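Local coordinates for alpha-L-rhamnosidase (Streptomyces avermitilis, PDB 3W5M), which hydrolyses terminal non-reducing alpha-L-rhamnose residues of alpha-L-rhamnosides, releasing L-rhamnose from citrus flavonoids and from gum arabic, at residues A[300-312]-A[445-458]. Numbering follows the deposited sequence.
Sequences SAANQLRHEFRLP and TAGWTSPGFDDRAW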
ATOM      1  N   SER A 300      13.082  10.562  14.477  1.00 26.52           N
ATOM      2  CA  SER A 300      11.916  10.415  13.643  1.00 24.76           C
ATOM      3  C   SER A 300      10.692  11.067  14.274  1.00 22.31           C
ATOM      4  O   SER A 300       9.613  10.526  14.173  1.00 20.78           O
ATOM      5  CB  SER A 300      11.650   8.924  13.418  1.00 28.19           C
ATOM      6  OG  SER A 300      12.710   8.328  12.680  1.00 35.13           O
ATOM      7  N   ALA A 301      10.845  12.233  14.904  1.00 22.16           N
ATOM      8  CA  ALA A 301       9.699  12.822  15.597  1.00 21.91           C
ATOM      9  C   ALA A 301       8.681  13.324  14.570  1.00 22.17           C
ATOM     10  O   ALA A 301       9.056  13.591  13.418  1.00 22.20           O
ATOM     11  CB  ALA A 301      10.154  13.961  16.499  1.00 23.33           C
ATOM     12  N   ALA A 302       7.404  13.382  14.968  1.00 19.27           N
ATOM     13  CA  ALA A 302       6.340  14.076  14.216  1.00 19.54           C
ATOM     14  C   ALA A 302       6.118  15.356  14.945  1.00 19.14           C
ATOM     15  O   ALA A 302       5.379  15.386  15.940  1.00 20.14           O
ATOM     16  CB  ALA A 302       5.052  13.292  14.189  1.00 20.48           C
ATOM     17  N   ASN A 303       6.802  16.403  14.510  1.00 18.13           N
ATOM     18  CA  ASN A 303       6.712  17.702  15.218  1.00 17.51           C
ATOM     19  C   ASN A 303       5.438  18.469  14.972  1.00 16.85           C
ATOM     20  O   ASN A 303       4.737  18.227  14.005  1.00 17.97           O
ATOM     21  CB  ASN A 303       7.917  18.581  14.857  1.00 18.34           C
ATOM     22  CG  ASN A 303       9.227  18.045  15.417  1.00 18.96           C
ATOM     23  OD1 ASN A 303       9.428  17.992  16.616  1.00 20.34           O
ATOM     24  ND2 ASN A 303      10.121  17.633  14.539  1.00 18.82           N
ATOM     25  N   GLN A 304       5.126  19.411  15.864  1.00 17.82           N
ATOM     26  CA  GLN A 304       4.002  20.303  15.698  1.00 17.63           C
ATOM     27  C   GLN A 304       4.400  21.645  15.074  1.00 18.63           C
ATOM     28  O   GLN A 304       5.376  22.250  15.492  1.00 20.52           O
ATOM     29  CB  GLN A 304       3.373  20.558  17.068  1.00 18.27           C
ATOM     30  CG  GLN A 304       2.817  19.274  17.698  1.00 19.33           C
ATOM     31  CD  GLN A 304       2.221  19.516  19.080  1.00 22.59           C
ATOM     32  OE1 GLN A 304       2.553  20.506  19.771  1.00 24.86           O
ATOM     33  NE2 GLN A 304       1.382  18.586  19.519  1.00 22.25           N
ATOM     34  N   LEU A 305       3.648  22.080  14.068  1.00 18.91           N
ATOM     35  CA  LEU A 305       3.881  23.375  13.403  1.00 20.11           C
ATOM     36  C   LEU A 305       2.586  24.168  13.441  1.00 20.54           C
ATOM     37  O   LEU A 305       1.507  23.599  13.303  1.00 21.39           O
ATOM     38  CB  LEU A 305       4.371  23.160  11.970  1.00 21.01           C
ATOM     39  CG  LEU A 305       5.826  22.729  11.747  1.00 21.05           C
ATOM     40  CD1 LEU A 305       6.163  21.345  12.259  1.00 23.48           C
ATOM     41  CD2 LEU A 305       6.051  22.727  10.228  1.00 23.54           C
ATOM     42  N   ARG A 306       2.655  25.479  13.669  1.00 20.17           N
ATOM     43  CA  ARG A 306       1.413  26.240  13.760  1.00 20.37           C
ATOM     44  C   ARG A 306       1.612  27.684  13.377  1.00 19.69           C
ATOM     45  O   ARG A 306       2.735  28.195  13.430  1.00 19.90           O
ATOM     46  CB  ARG A 306       0.817  26.221  15.186  1.00 21.65           C
ATOM     47  CG  ARG A 306       1.634  27.023  16.196  1.00 21.93           C
ATOM     48  CD  ARG A 306       1.073  26.871  17.622  1.00 21.37           C
ATOM     49  NE  ARG A 306      -0.376  27.085  17.721  1.00 23.97           N
ATOM     50  CZ  ARG A 306      -0.970  28.256  17.946  1.00 23.29           C
ATOM     51  NH1 ARG A 306      -0.250  29.366  18.035  1.00 23.21           N
ATOM     52  NH2 ARG A 306      -2.291  28.309  18.043  1.00 23.60           N
ATOM     53  N   HIS A 307       0.491  28.311  13.055  1.00 19.94           N
ATOM     54  CA  HIS A 307       0.431  29.708  12.679  1.00 22.83           C
ATOM     55  C   HIS A 307      -0.928  30.291  13.058  1.00 22.89           C
ATOM     56  O   HIS A 307      -1.969  29.769  12.627  1.00 21.55           O
ATOM     57  CB  HIS A 307       0.625  29.805  11.181  1.00 23.14           C
ATOM     58  CG  HIS A 307       0.519  31.197  10.642  1.00 25.43           C
ATOM     59  ND1 HIS A 307       1.307  32.236  11.090  1.00 27.95           N
ATOM     60  CD2 HIS A 307      -0.261  31.711   9.662  1.00 26.85           C
ATOM     61  CE1 HIS A 307       1.013  33.335  10.416  1.00 27.31           C
ATOM     62  NE2 HIS A 307       0.055  33.049   9.554  1.00 28.77           N
ATOM     63  N   GLU A 308      -0.922  31.383  13.831  1.00 24.82           N
ATOM     64  CA  GLU A 308      -2.154  32.169  14.044  1.00 26.12           C
ATOM     65  C   GLU A 308      -2.243  33.357  13.094  1.00 25.79           C
ATOM     66  O   GLU A 308      -1.209  33.913  12.681  1.00 27.70           O
ATOM     67  CB  GLU A 308      -2.300  32.637  15.499  1.00 27.42           C
ATOM     68  CG  GLU A 308      -2.609  31.469  16.436  1.00 30.74           C
ATOM     69  CD  GLU A 308      -2.932  31.890  17.870  1.00 34.15           C
ATOM     70  OE1 GLU A 308      -3.644  32.908  18.054  1.00 33.55           O
ATOM     71  OE2 GLU A 308      -2.474  31.186  18.810  1.00 33.55           O
ATOM     72  N   PHE A 309      -3.468  33.708  12.737  1.00 26.91           N
ATOM     73  CA  PHE A 309      -3.741  34.796  11.807  1.00 28.86           C
ATOM     74  C   PHE A 309      -5.151  35.324  12.041  1.00 31.54           C
ATOM     75  O   PHE A 309      -6.012  34.644  12.625  1.00 34.60           O
ATOM     76  CB  PHE A 309      -3.568  34.325  10.341  1.00 27.47           C
ATOM     77  CG  PHE A 309      -4.389  33.105  10.000  1.00 26.59           C
ATOM     78  CD1 PHE A 309      -3.962  31.830  10.385  1.00 26.77           C
ATOM     79  CD2 PHE A 309      -5.602  33.234   9.341  1.00 26.20           C
ATOM     80  CE1 PHE A 309      -4.739  30.725  10.093  1.00 26.18           C
ATOM     81  CE2 PHE A 309      -6.380  32.128   9.029  1.00 26.95           C
ATOM     82  CZ  PHE A 309      -5.951  30.869   9.420  1.00 26.89           C
ATOM     83  N   ARG A 310      -5.380  36.543  11.568  1.00 32.48           N
ATOM     84  CA  ARG A 310      -6.649  37.226  11.713  1.00 34.80           C
ATOM     85  C   ARG A 310      -7.334  37.270  10.346  1.00 33.22           C
ATOM     86  O   ARG A 310      -6.685  37.522   9.326  1.00 33.07           O
ATOM     87  CB  ARG A 310      -6.368  38.637  12.257  1.00 41.39           C
ATOM     88  CG  ARG A 310      -7.561  39.437  12.755  1.00 49.30           C
ATOM     89  CD  ARG A 310      -7.253  40.935  12.689  1.00 56.67           C
ATOM     90  NE  ARG A 310      -8.203  41.760  13.439  1.00 62.18           N
ATOM     91  CZ  ARG A 310      -8.294  43.092  13.355  1.00 64.93           C
ATOM     92  NH1 ARG A 310      -7.500  43.781  12.533  1.00 65.98           N
ATOM     93  NH2 ARG A 310      -9.193  43.744  14.092  1.00 59.94           N
ATOM     94  N   LEU A 311      -8.627  36.974  10.317  1.00 32.07           N
ATOM     95  CA  LEU A 311      -9.432  37.111   9.114  1.00 33.29           C
ATOM     96  C   LEU A 311     -10.458  38.239   9.318  1.00 35.39           C
ATOM     97  O   LEU A 311     -10.785  38.565  10.465  1.00 35.00           O
ATOM     98  CB  LEU A 311     -10.148  35.794   8.788  1.00 30.72           C
ATOM     99  CG  LEU A 311      -9.272  34.589   8.416  1.00 32.03           C
ATOM    100  CD1 LEU A 311     -10.144  33.375   8.121  1.00 33.50           C
ATOM    101  CD2 LEU A 311      -8.362  34.941   7.249  1.00 32.66           C
ATOM    102  N   PRO A 312     -10.968  38.835   8.217  1.00 36.77           N
ATOM    103  CA  PRO A 312     -11.948  39.915   8.415  1.00 37.89           C
ATOM    104  C   PRO A 312     -13.307  39.420   8.902  1.00 37.65           C
ATOM    105  O   PRO A 312     -13.639  38.247   8.714  1.00 34.73           O
ATOM    106  CB  PRO A 312     -12.076  40.528   7.014  1.00 39.20           C
ATOM    107  CG  PRO A 312     -11.736  39.412   6.088  1.00 38.24           C
ATOM    108  CD  PRO A 312     -10.652  38.638   6.790  1.00 35.52           C
ATOM    109  N   THR A 445       0.505  19.689  24.223  1.00 25.78           N
ATOM    110  CA  THR A 445       0.458  21.143  24.388  1.00 26.64           C
ATOM    111  C   THR A 445      -0.990  21.536  24.151  1.00 28.85           C
ATOM    112  O   THR A 445      -1.391  21.934  23.055  1.00 26.43           O
ATOM    113  CB  THR A 445       1.447  21.858  23.422  1.00 25.28           C
ATOM    114  OG1 THR A 445       1.144  21.454  22.082  1.00 25.82           O
ATOM    115  CG2 THR A 445       2.861  21.455  23.723  1.00 25.41           C
ATOM    116  N   ALA A 446      -1.804  21.415  25.199  1.00 27.27           N
ATOM    117  CA  ALA A 446      -3.230  21.647  25.053  1.00 28.85           C
ATOM    118  C   ALA A 446      -3.559  23.007  24.444  1.00 27.06           C
ATOM    119  O   ALA A 446      -3.037  24.051  24.886  1.00 28.95           O
ATOM    120  CB  ALA A 446      -3.933  21.481  26.406  1.00 30.72           C
ATOM    121  N   GLY A 447      -4.426  22.988  23.439  1.00 24.49           N
ATOM    122  CA  GLY A 447      -4.927  24.223  22.824  1.00 25.04           C
ATOM    123  C   GLY A 447      -4.147  24.695  21.594  1.00 24.49           C
ATOM    124  O   GLY A 447      -4.496  25.716  20.996  1.00 23.28           O
ATOM    125  N   TRP A 448      -3.142  23.932  21.173  1.00 23.66           N
ATOM    126  CA  TRP A 448      -2.234  24.418  20.127  1.00 22.24           C
ATOM    127  C   TRP A 448      -2.881  24.514  18.748  1.00 23.31           C
ATOM    128  O   TRP A 448      -2.349  25.201  17.852  1.00 23.20           O
ATOM    129  CB  TRP A 448      -0.931  23.590  20.090  1.00 24.07           C
ATOM    130  CG  TRP A 448      -1.131  22.223  19.498  1.00 24.02           C
ATOM    131  CD1 TRP A 448      -1.761  21.168  20.082  1.00 24.07           C
ATOM    132  CD2 TRP A 448      -0.712  21.770  18.195  1.00 24.42           C
ATOM    133  NE1 TRP A 448      -1.740  20.076  19.240  1.00 25.86           N
ATOM    134  CE2 TRP A 448      -1.142  20.438  18.061  1.00 23.14           C
ATOM    135  CE3 TRP A 448      -0.050  22.383  17.112  1.00 23.25           C
ATOM    136  CZ2 TRP A 448      -0.896  19.678  16.910  1.00 24.74           C
ATOM    137  CZ3 TRP A 448       0.194  21.626  15.962  1.00 22.79           C
ATOM    138  CH2 TRP A 448      -0.228  20.298  15.872  1.00 22.65           C
ATOM    139  N   THR A 449      -3.989  23.808  18.533  1.00 23.07           N
ATOM    140  CA  THR A 449      -4.680  23.897  17.237  1.00 24.26           C
ATOM    141  C   THR A 449      -5.748  24.978  17.233  1.00 23.42           C
ATOM    142  O   THR A 449      -6.484  25.117  16.271  1.00 22.96           O
ATOM    143  CB  THR A 449      -5.277  22.554  16.799  1.00 25.71           C
ATOM    144  OG1 THR A 449      -6.357  22.209  17.670  1.00 27.83           O
ATOM    145  CG2 THR A 449      -4.209  21.461  16.876  1.00 24.61           C
ATOM    146  N   SER A 450      -5.811  25.750  18.323  1.00 24.75           N
ATOM    147  CA  SER A 450      -6.771  26.844  18.458  1.00 25.66           C
ATOM    148  C   SER A 450      -6.113  28.218  18.619  1.00 23.47           C
ATOM    149  O   SER A 450      -4.994  28.319  19.123  1.00 25.66           O
ATOM    150  CB  SER A 450      -7.724  26.579  19.649  1.00 23.65           C
ATOM    151  OG  SER A 450      -8.592  25.499  19.340  1.00 25.26           O
ATOM    152  N   PRO A 451      -6.818  29.287  18.208  1.00 25.40           N
ATOM    153  CA  PRO A 451      -6.248  30.618  18.391  1.00 26.58           C
ATOM    154  C   PRO A 451      -6.183  30.962  19.868  1.00 28.36           C
ATOM    155  O   PRO A 451      -6.823  30.296  20.669  1.00 29.48           O
ATOM    156  CB  PRO A 451      -7.220  31.541  17.648  1.00 25.54           C
ATOM    157  CG  PRO A 451      -8.484  30.786  17.520  1.00 25.70           C
ATOM    158  CD  PRO A 451      -8.184  29.325  17.650  1.00 23.59           C
ATOM    159  N   GLY A 452      -5.384  31.974  20.215  1.00 30.83           N
ATOM    160  CA  GLY A 452      -5.218  32.402  21.603  1.00 33.20           C
ATOM    161  C   GLY A 452      -4.208  31.564  22.378  1.00 34.30           C
ATOM    162  O   GLY A 452      -4.124  31.663  23.597  1.00 37.25           O
ATOM    163  N   PHE A 453      -3.450  30.724  21.674  1.00 33.73           N
ATOM    164  CA  PHE A 453      -2.456  29.836  22.302  1.00 31.92           C
ATOM    165  C   PHE A 453      -1.121  30.539  22.531  1.00 32.30           C
ATOM    166  O   PHE A 453      -0.646  31.283  21.690  1.00 34.08           O
ATOM    167  CB  PHE A 453      -2.279  28.542  21.455  1.00 30.28           C
ATOM    168  CG  PHE A 453      -1.236  27.594  21.980  1.00 28.57           C
ATOM    169  CD1 PHE A 453      -1.533  26.708  23.016  1.00 27.18           C
ATOM    170  CD2 PHE A 453       0.041  27.570  21.428  1.00 27.86           C
ATOM    171  CE1 PHE A 453      -0.560  25.840  23.509  1.00 27.22           C
ATOM    172  CE2 PHE A 453       1.025  26.701  21.909  1.00 28.03           C
ATOM    173  CZ  PHE A 453       0.728  25.834  22.958  1.00 27.81           C
ATOM    174  N   ASP A 454      -0.508  30.306  23.685  1.00 34.67           N
ATOM    175  CA  ASP A 454       0.775  30.926  23.994  1.00 36.84           C
ATOM    176  C   ASP A 454       1.934  30.093  23.452  1.00 35.36           C
ATOM    177  O   ASP A 454       2.362  29.136  24.114  1.00 34.33           O
ATOM    178  CB  ASP A 454       0.906  31.121  25.523  1.00 41.17           C
ATOM    179  CG  ASP A 454       2.242  31.746  25.940  1.00 44.50           C
ATOM    180  OD1 ASP A 454       3.047  32.169  25.083  1.00 43.71           O
ATOM    181  OD2 ASP A 454       2.495  31.810  27.158  1.00 51.54           O
ATOM    182  N   ASP A 455       2.441  30.453  22.263  1.00 34.72           N
ATOM    183  CA  ASP A 455       3.582  29.761  21.651  1.00 35.02           C
ATOM    184  C   ASP A 455       4.921  30.526  21.682  1.00 37.46           C
ATOM    185  O   ASP A 455       5.808  30.284  20.854  1.00 34.35           O
ATOM    186  CB  ASP A 455       3.240  29.280  20.212  1.00 36.99           C
ATOM    187  CG  ASP A 455       2.971  30.429  19.217  1.00 38.75           C
ATOM    188  OD1 ASP A 455       3.097  31.620  19.603  1.00 39.93           O
ATOM    189  OD2 ASP A 455       2.643  30.127  18.026  1.00 37.58           O
ATOM    190  N   ARG A 456       5.093  31.425  22.647  1.00 42.73           N
ATOM    191  CA  ARG A 456       6.319  32.242  22.694  1.00 42.38           C
ATOM    192  C   ARG A 456       7.605  31.430  22.859  1.00 40.90           C
ATOM    193  O   ARG A 456       8.663  31.859  22.404  1.00 43.30           O
ATOM    194  CB  ARG A 456       6.213  33.327  23.766  1.00 48.71           C
ATOM    195  CG  ARG A 456       5.662  34.654  23.254  1.00 51.79           C
ATOM    196  CD  ARG A 456       4.702  35.283  24.256  1.00 58.59           C
ATOM    197  NE  ARG A 456       5.191  35.182  25.634  1.00 63.38           N
ATOM    198  CZ  ARG A 456       4.419  35.113  26.719  1.00 64.13           C
ATOM    199  NH1 ARG A 456       3.095  35.135  26.618  1.00 65.08           N
ATOM    200  NH2 ARG A 456       4.979  35.017  27.914  1.00 64.55           N
ATOM    201  N   ALA A 457       7.507  30.265  23.501  1.00 38.93           N
ATOM    202  CA  ALA A 457       8.651  29.363  23.662  1.00 39.30           C
ATOM    203  C   ALA A 457       8.716  28.234  22.614  1.00 35.82           C
ATOM    204  O   ALA A 457       9.526  27.325  22.731  1.00 38.78           O
ATOM    205  CB  ALA A 457       8.681  28.790  25.068  1.00 37.75           C
ATOM    206  N   TRP A 458       7.844  28.286  21.613  1.00 33.06           N
ATOM    207  CA  TRP A 458       8.026  27.480  20.392  1.00 30.44           C
ATOM    208  C   TRP A 458       9.176  28.057  19.540  1.00 32.58           C
ATOM    209  O   TRP A 458       9.624  29.184  19.778  1.00 34.69           O
ATOM    210  CB  TRP A 458       6.706  27.431  19.624  1.00 28.79           C
ATOM    211  CG  TRP A 458       5.667  26.543  20.257  1.00 27.77           C
ATOM    212  CD1 TRP A 458       5.380  26.417  21.604  1.00 27.00           C
ATOM    213  CD2 TRP A 458       4.745  25.691  19.574  1.00 25.39           C
ATOM    214  NE1 TRP A 458       4.364  25.513  21.781  1.00 26.57           N
ATOM    215  CE2 TRP A 458       3.954  25.054  20.556  1.00 25.27           C
ATOM    216  CE3 TRP A 458       4.529  25.379  18.225  1.00 25.13           C
ATOM    217  CZ2 TRP A 458       2.960  24.128  20.233  1.00 23.91           C
ATOM    218  CZ3 TRP A 458       3.552  24.458  17.906  1.00 23.62           C
ATOM    219  CH2 TRP A 458       2.761  23.846  18.914  1.00 24.89           C
TER
HETATM  220  O   HOH W   1      -0.193  18.210  21.780  1.00 25.32           O
HETATM  221  O   HOH W   2       1.485  32.133  15.449  1.00 45.44           O
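Gln-304 lays its side-chain amide flat on the indole of Trp-448, the two planes 14° apart, with CG 3.8 Å from the centroid of the six-membered ring. Thr-449 CG2 packs on the opposite face of that indole. Gln-304 OE1 accepts a hydrogen bond from Thr-445 OG1 (2.9 Å) on an in-plane lone pair, while NE2 hydrogen-bonds to Tyr-375 OH and to a water that also takes the backbone N-H of Thr-445; these bonds fix which way round the amide lies. The carbonyl O of Leu-305 abuts the indole edge of Trp-448.

Strand 303-311 runs inside the antiparallel sheet of a beta-sandwich domain, between strands 422-424 and 368-377, and the irregular loop 445-458, folded through three beta turns, packs against part of one face of it before entering the same sheet as strand 459-463. Arg-306 reaches from the strand in among Trp-448, Phe-453, Asp-455 and Trp-458 of the loop. Its CD lies over the face of Trp-458, and a bend at chi3 (-49°) brings the guanidinium under one corner of the tilted Phe-453 ring, CD2 standing over the centre of the guanidinium, 3.7 Å from Arg-306 CZ. Around the guanidinium edge, NE donates to Trp-448 O (2.7 Å), and NH1 forms a salt bridge with Asp-455 OD2 (3.0 Å), approaching from above the carboxylate plane.

NH1 and NH2 of Arg-306 both grip a single oxygen, OE2 of Glu-308, which also accepts from Phe-453 N (3.1 Å). The other carboxylate oxygen, Glu-308 OE1, takes the N-H of Gly-452 at 2.9 Å and 164°, pinning the loop backbone just beyond Pro-451.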